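Local coordinates for protein SidF, inhibitor of growth family, member 3 (Legionella pneumophila subsp. pneumophila, PDB 4FYE) that acts as a phosphoinositide phosphatase, probably removing a phosphate from the inositol headgroup of membrane phosphoinositides, at residues E371-K374 / E375-E378; L288-K291 / A292-I296; K280-D283 / D284-L288. The protein carries 1 engineered substitution. One frame throughout, in Å; residues are numbered along the deposited sequence.

Contact 1 of 3, residues E371-K374 / E375-E378; sequences ENQK and EQFE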
loop_
_atom_site.group_PDB
_atom_site.type_symbol
_atom_site.label_atom_id
_atom_site.label_comp_id
_atom_site.label_asym_id
_atom_site.label_seq_id
_atom_site.Cartn_x
_atom_site.Cartn_y
_atom_site.Cartn_z
ATOM N N GLU A 371 13.782 14.362 4.751
ATOM C CA GLU A 371 13.017 13.460 5.639
ATOM C C GLU A 371 13.514 11.988 5.677
ATOM O O GLU A 371 12.697 11.061 5.735
ATOM C CB GLU A 371 11.522 13.501 5.275
ATOM C CG GLU A 371 10.870 14.872 5.443
ATOM C CD GLU A 371 9.467 14.932 4.830
ATOM O OE1 GLU A 371 8.858 13.855 4.613
ATOM O OE2 GLU A 371 8.947 16.050 4.560
ATOM N N ASN A 372 14.824 11.767 5.605
ATOM C CA ASN A 372 15.368 10.422 5.761
ATOM C C ASN A 372 14.874 9.418 4.698
ATOM O O ASN A 372 14.715 8.200 4.935
ATOM C CB ASN A 372 15.161 9.919 7.205
ATOM C CG ASN A 372 15.769 10.865 8.233
ATOM O OD1 ASN A 372 16.979 10.847 8.474
ATOM N ND2 ASN A 372 14.944 11.746 8.788
ATOM N N GLN A 373 14.669 9.956 3.505
ATOM C CA GLN A 373 14.293 9.174 2.381
ATOM C C GLN A 373 15.412 8.222 2.002
ATOM O O GLN A 373 15.151 7.116 1.510
ATOM C CB GLN A 373 13.856 10.059 1.230
ATOM C CG GLN A 373 12.437 10.597 1.388
ATOM C CD GLN A 373 12.044 11.612 0.318
ATOM O OE1 GLN A 373 12.503 12.770 0.331
ATOM N NE2 GLN A 373 11.222 11.185 -0.626
ATOM N N LYS A 374 16.637 8.558 2.333
ATOM C CA LYS A 374 17.733 7.670 1.980
ATOM C C LYS A 374 17.693 6.402 2.831
ATOM O O LYS A 374 17.815 5.292 2.292
ATOM C CB LYS A 374 19.110 8.380 1.953
ATOM C CG LYS A 374 20.326 7.440 1.889
ATOM C CD LYS A 374 21.366 7.851 0.854
ATOM C CE LYS A 374 22.811 7.919 1.374
ATOM N NZ LYS A 374 23.495 6.634 1.741
ATOM N N GLU A 375 17.464 6.557 4.135
ATOM C CA GLU A 375 17.327 5.372 5.016
ATOM C C GLU A 375 16.077 4.575 4.695
ATOM O O GLU A 375 16.104 3.343 4.681
ATOM C CB GLU A 375 17.352 5.757 6.492
ATOM C CG GLU A 375 18.737 6.202 6.961
ATOM C CD GLU A 375 19.132 7.621 6.463
ATOM O OE1 GLU A 375 18.325 8.594 6.508
ATOM O OE2 GLU A 375 20.291 7.766 6.036
ATOM N N GLN A 376 14.992 5.265 4.379
ATOM C CA GLN A 376 13.719 4.566 4.070
ATOM C C GLN A 376 13.937 3.645 2.933
ATOM O O GLN A 376 13.269 2.608 2.817
ATOM C CB GLN A 376 12.603 5.524 3.691
ATOM C CG GLN A 376 12.217 6.471 4.790
ATOM C CD GLN A 376 11.127 7.437 4.341
ATOM O OE1 GLN A 376 11.179 8.672 4.579
ATOM N NE2 GLN A 376 10.146 6.890 3.684
ATOM N N PHE A 377 14.907 3.994 2.100
ATOM C CA PHE A 377 15.274 3.112 1.013
ATOM C C PHE A 377 16.227 2.088 1.583
ATOM O O PHE A 377 15.976 0.889 1.539
ATOM C CB PHE A 377 15.884 3.873 -0.179
ATOM C CG PHE A 377 16.688 2.998 -1.100
ATOM C CD1 PHE A 377 16.065 2.059 -1.896
ATOM C CD2 PHE A 377 18.064 3.088 -1.132
ATOM C CE1 PHE A 377 16.788 1.245 -2.749
ATOM C CE2 PHE A 377 18.814 2.252 -1.969
ATOM C CZ PHE A 377 18.173 1.326 -2.791
ATOM N N GLU A 378 17.306 2.584 2.150
ATOM C CA GLU A 378 18.421 1.722 2.514
ATOM C C GLU A 378 18.128 0.662 3.591
ATOM O O GLU A 378 18.482 -0.499 3.399
ATOM C CB GLU A 378 19.655 2.530 2.841
ATOM C CG GLU A 378 20.689 2.373 1.756
ATOM C CD GLU A 378 21.857 3.337 1.898
ATOM O OE1 GLU A 378 22.567 3.315 2.947
ATOM O OE2 GLU A 378 22.083 4.108 0.934
#

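Contact 2 of 3, residues L288-K291 / A292-I296; sequences LAIK and AVTLI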
loop_
_atom_site.group_PDB
_atom_site.type_symbol
_atom_site.label_atom_id
_atom_site.label_comp_id
_atom_site.label_asym_id
_atom_site.label_seq_id
_atom_site.Cartn_x
_atom_site.Cartn_y
_atom_site.Cartn_z
ATOM N N LEU A 288 21.592 2.072 14.829
ATOM C CA LEU A 288 21.513 0.618 14.759
ATOM C C LEU A 288 20.219 0.127 15.401
ATOM O O LEU A 288 19.610 -0.812 14.913
ATOM C CB LEU A 288 22.734 -0.039 15.378
ATOM C CG LEU A 288 23.429 -1.175 14.631
ATOM C CD1 LEU A 288 23.934 -2.165 15.665
ATOM C CD2 LEU A 288 22.572 -1.870 13.597
ATOM N N ALA A 289 19.771 0.798 16.450
ATOM C CA ALA A 289 18.483 0.518 17.042
ATOM C C ALA A 289 17.348 0.605 15.987
ATOM O O ALA A 289 16.470 -0.296 15.870
ATOM C CB ALA A 289 18.252 1.475 18.186
ATOM N N ILE A 290 17.417 1.679 15.202
ATOM C CA ILE A 290 16.453 1.975 14.153
ATOM C C ILE A 290 16.499 0.914 13.064
ATOM O O ILE A 290 15.438 0.452 12.609
ATOM C CB ILE A 290 16.648 3.393 13.572
ATOM C CG1 ILE A 290 16.221 4.417 14.617
ATOM C CG2 ILE A 290 15.794 3.569 12.317
ATOM C CD1 ILE A 290 16.800 5.822 14.437
ATOM N N LYS A 291 17.710 0.526 12.655
ATOM C CA LYS A 291 17.885 -0.621 11.751
ATOM C C LYS A 291 17.230 -1.900 12.276
ATOM O O LYS A 291 16.737 -2.704 11.496
ATOM C CB LYS A 291 19.359 -0.890 11.490
ATOM C CG LYS A 291 19.796 -0.626 10.070
ATOM C CD LYS A 291 21.309 -0.767 9.869
ATOM C CE LYS A 291 22.009 0.586 9.938
ATOM N NZ LYS A 291 23.382 0.537 9.372
ATOM N N ALA A 292 17.246 -2.091 13.596
ATOM C CA ALA A 292 16.725 -3.320 14.191
ATOM C C ALA A 292 15.208 -3.350 14.165
ATOM O O ALA A 292 14.607 -4.423 13.936
ATOM C CB ALA A 292 17.203 -3.494 15.619
ATOM N N VAL A 293 14.610 -2.187 14.457
ATOM C CA VAL A 293 13.168 -2.088 14.475
ATOM C C VAL A 293 12.662 -2.355 13.076
ATOM O O VAL A 293 11.615 -2.950 12.896
ATOM C CB VAL A 293 12.729 -0.701 14.887
ATOM C CG1 VAL A 293 11.277 -0.474 14.562
ATOM C CG2 VAL A 293 13.000 -0.524 16.365
ATOM N N THR A 294 13.421 -1.950 12.076
ATOM C CA THR A 294 12.884 -2.127 10.787
ATOM C C THR A 294 12.881 -3.595 10.434
ATOM O O THR A 294 11.937 -4.061 9.760
ATOM C CB THR A 294 13.376 -1.121 9.677
ATOM O OG1 THR A 294 13.989 -1.796 8.576
ATOM C CG2 THR A 294 14.230 0.054 10.190
ATOM N N LEU A 295 13.887 -4.335 10.944
ATOM C CA LEU A 295 13.922 -5.783 10.837
ATOM C C LEU A 295 12.753 -6.425 11.637
ATOM O O LEU A 295 11.998 -7.255 11.134
ATOM C CB LEU A 295 15.213 -6.292 11.409
ATOM C CG LEU A 295 16.016 -7.460 10.856
ATOM C CD1 LEU A 295 16.334 -8.363 12.029
ATOM C CD2 LEU A 295 15.337 -8.245 9.767
ATOM N N ILE A 296 12.592 -6.023 12.876
ATOM C CA ILE A 296 11.456 -6.404 13.663
ATOM C C ILE A 296 10.104 -6.209 12.892
ATOM O O ILE A 296 9.326 -7.183 12.691
ATOM C CB ILE A 296 11.544 -5.688 15.016
ATOM C CG1 ILE A 296 12.605 -6.409 15.882
ATOM C CG2 ILE A 296 10.190 -5.645 15.692
ATOM C CD1 ILE A 296 13.057 -5.644 17.111
#

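Contact 3 of 3, residues K280-D283 / D284-L288; sequences KGAD and DYKKL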
loop_
_atom_site.group_PDB
_atom_site.type_symbol
_atom_site.label_atom_id
_atom_site.label_comp_id
_atom_site.label_asym_id
_atom_site.label_seq_id
_atom_site.Cartn_x
_atom_site.Cartn_y
_atom_site.Cartn_z
ATOM N N LYS A 280 16.355 12.025 13.948
ATOM C CA LYS A 280 17.147 13.249 13.979
ATOM C C LYS A 280 18.221 13.276 15.063
ATOM O O LYS A 280 17.994 12.848 16.194
ATOM C CB LYS A 280 16.231 14.452 14.172
ATOM C CG LYS A 280 15.715 14.605 15.593
ATOM C CD LYS A 280 15.283 16.035 15.878
ATOM C CE LYS A 280 15.577 16.432 17.318
ATOM N NZ LYS A 280 15.255 17.861 17.594
ATOM N N GLY A 281 19.392 13.796 14.705
ATOM C CA GLY A 281 20.461 14.013 15.660
ATOM C C GLY A 281 20.841 12.782 16.452
ATOM O O GLY A 281 20.976 12.844 17.670
ATOM N N ALA A 282 20.986 11.653 15.776
ATOM C CA ALA A 282 21.156 10.403 16.480
ATOM C C ALA A 282 22.563 9.820 16.338
ATOM O O ALA A 282 23.160 9.868 15.271
ATOM C CB ALA A 282 20.127 9.408 15.998
ATOM N N ASP A 283 23.072 9.262 17.429
ATOM C CA ASP A 283 24.367 8.572 17.457
ATOM C C ASP A 283 24.296 7.260 16.690
ATOM O O ASP A 283 23.211 6.768 16.371
ATOM C CB ASP A 283 24.762 8.272 18.911
ATOM C CG ASP A 283 23.581 7.741 19.732
ATOM O OD1 ASP A 283 22.477 8.348 19.652
ATOM O OD2 ASP A 283 23.732 6.719 20.435
ATOM N N ASP A 284 25.449 6.675 16.416
ATOM C CA ASP A 284 25.488 5.443 15.654
ATOM C C ASP A 284 24.695 4.312 16.316
ATOM O O ASP A 284 24.143 3.442 15.631
ATOM C CB ASP A 284 26.932 5.014 15.413
ATOM C CG ASP A 284 27.424 5.375 14.023
ATOM O OD1 ASP A 284 26.783 6.195 13.314
ATOM O OD2 ASP A 284 28.473 4.819 13.646
ATOM N N TYR A 285 24.642 4.331 17.649
ATOM C CA TYR A 285 23.871 3.358 18.409
ATOM C C TYR A 285 22.410 3.510 18.037
ATOM O O TYR A 285 21.807 2.589 17.487
ATOM C CB TYR A 285 24.035 3.538 19.928
ATOM C CG TYR A 285 25.408 3.263 20.494
ATOM C CD1 TYR A 285 26.115 2.113 20.149
ATOM C CD2 TYR A 285 25.982 4.141 21.426
ATOM C CE1 TYR A 285 27.378 1.863 20.694
ATOM C CE2 TYR A 285 27.245 3.899 21.982
ATOM C CZ TYR A 285 27.941 2.763 21.608
ATOM O OH TYR A 285 29.186 2.505 22.152
ATOM N N LYS A 286 21.859 4.683 18.321
ATOM C CA LYS A 286 20.485 4.972 17.980
ATOM C C LYS A 286 20.128 4.548 16.556
ATOM O O LYS A 286 19.024 4.074 16.335
ATOM C CB LYS A 286 20.169 6.438 18.191
ATOM C CG LYS A 286 18.775 6.835 17.736
ATOM C CD LYS A 286 17.722 6.541 18.793
ATOM C CE LYS A 286 17.527 7.721 19.734
ATOM N NZ LYS A 286 16.873 8.839 19.008
ATOM N N LYS A 287 21.065 4.686 15.619
ATOM C CA LYS A 287 20.835 4.286 14.226
ATOM C C LYS A 287 20.738 2.776 14.110
ATOM O O LYS A 287 19.896 2.243 13.369
ATOM C CB LYS A 287 21.925 4.796 13.292
ATOM C CG LYS A 287 21.758 6.244 12.938
ATOM C CD LYS A 287 22.778 6.652 11.905
ATOM C CE LYS A 287 22.686 8.145 11.662
ATOM N NZ LYS A 287 24.002 8.671 11.228
ATOM N N LEU A 288 21.592 2.072 14.829
ATOM C CA LEU A 288 21.513 0.618 14.759
ATOM C C LEU A 288 20.219 0.127 15.401
ATOM O O LEU A 288 19.610 -0.812 14.913
ATOM C CB LEU A 288 22.734 -0.039 15.378
ATOM C CG LEU A 288 23.429 -1.175 14.631
ATOM C CD1 LEU A 288 23.934 -2.165 15.665
ATOM C CD2 LEU A 288 22.572 -1.870 13.597
#

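Contact 1 of 3, residues E371-K374 / E375-E378
K374 and E378, one turn apart at the start of helix 373-387, lie side by side and point the same way. K374 NZ meets E378 OE2 at 3.0 Å, a salt bridge that reaches the carboxylate from its syn side, somewhat out of its plane. K374 has CG anti to its backbone N (chi1 167°) and then bends at each later torsion, which brings CG, CD and CE alongside OE2 while the ammonium group reaches it. The backbone beneath is also tied: E378 N donates to K374 O at 2.8 Å, in the carbonyl plane.

N372, at the N-cap position, and E375 cross at a slant, their amide and carboxylate planes 62° apart. E375 bends at chi2 (74°), folding its OE1 back to within 3.5 Å of N372 CB. Asparagine suits this place because it tolerates the left-handed backbone from which the helix starts. Q376 N closes the first turn on N372 O at 3.0 Å. The extended Q376 chain runs back over the same carbonyl. F377 leads its ring away to M414 and S416 of strand 402-416.

E371 O accepts a weak hydrogen bond from K647, which follows strand 641-645, where CX5R phosphatases usually carry the phosphate-binding P-loop. The E371 side chain lies about 6 Å from a bound phosphate ion, probably picked up from the crystallisation liquor though such ions often mark pockets. The chemistry is thus two-sided: amides beside the probable P-loop, and a lysine-glutamate pair that ties one turn, with E375 near a helix start whose dipole would probably favour its negative charge.

Contact 2 of 3, residues L288-K291 / A292-I296
A292 N lies between two carbonyls of the preceding turn, L288 O and A289 O, each 3.0 Å away, but the bond to A289 O is the weak one. V293 N also donates to A289 O at 3.0 Å, in the carbonyl plane, so that this oxygen serves two amides. Further on, L295 N makes a weak bond to K291 O at 3.3 Å.

Side chains meet the backbone more than one another. The A292 methyl, CB, sits 3.3 Å from A289 O. The chi1 of V293 (165°) places CG2 beside the backbone N and back toward the preceding turn, where V293 CG2 comes within 3.5 Å of A289 O. Valine, being nonpolar, suits this buried position, and its side chain also touches P275 in a loop.

This is the early, buried part of the long helix 284-311, wedged between helices 482-514 and 373-387. Nonpolar packing is divided between these neighbours. A289 and A292, small enough for close helix packing, touch Y513 and L506, while I296 meets F507. I290 lies on Y379 of helix 373-387, and L295 reaches both F507 and F387.

Charge enters through K291 alone among these residues. Its aliphatic chain touches Y379, and its NZ makes a salt bridge with E536 of helix 522-583, giving the ammonium group of a partly exposed lysine an acidic partner.

Contact 3 of 3, residues K280-D283 / D284-L288
A282 turns its methyl toward the first turn of helix 284-311 and touches the aliphatic part of K286: A282 CB lies 3.4 Å from K286 CG. A small nonpolar residue suits this spot, since a lysine stem passes directly against it. The K286 stem leaves opposite its backbone N and then folds at chi2, chi3 and chi4, which takes its NZ away to a hydrogen bond with D278 O in the preceding loop. The A282 carbonyl lies against CE of K287.

D283 follows as the N-cap of the helix. Its CG stands between its own backbone N and carbonyl carbon, a position (chi1 43°) that turns the carboxylate back over the helix start. D283 OD2 accepts from K286 N in a long, weak capping bond of 3.5 Å that is nonetheless fairly straight, 165° at the hydrogen. The same oxygen lies 3.2 Å from Y285 CB and near the edge of the tyrosine ring, with the carboxylate and ring planes 80° apart. D283 OD1 rests on K286 CB at 3.3 Å. The D283 carbonyl O takes the first regular helical bond, from K287 N at 3.1 Å.

Y285 carries its ring onward to Y509 and Y513 of helix 482-514 and to Q522, D526 and K529 at the start of helix 522-583. Aspartate is apt as a cap because it accepts from an amide that has no earlier helical carbonyl to meet, and its negative charge would probably interact favourably with the positive end of the helix dipole.

In the fold
Contacts 2 and 3 belong to one element, helix 284-311: contact 3 is its exposed start, contact 2 its buried continuation, and L288 is common to both. Contact 1, partly buried, opens helix 373-387, which packs against the residues of contact 2 through Y379, M383 and F387; its centre lies about 13 Å from that of contact 2. Both helix starts use polar and charged side chains, yet differently: the aspartate of contact 3 weakly caps an amide, whereas contact 1 pairs charges along a turn. In contact 2 aliphatic residues predominate, as suits a position among several helices. F279, just before segment 280-283, bridges all three, touching E375, I290 and K287.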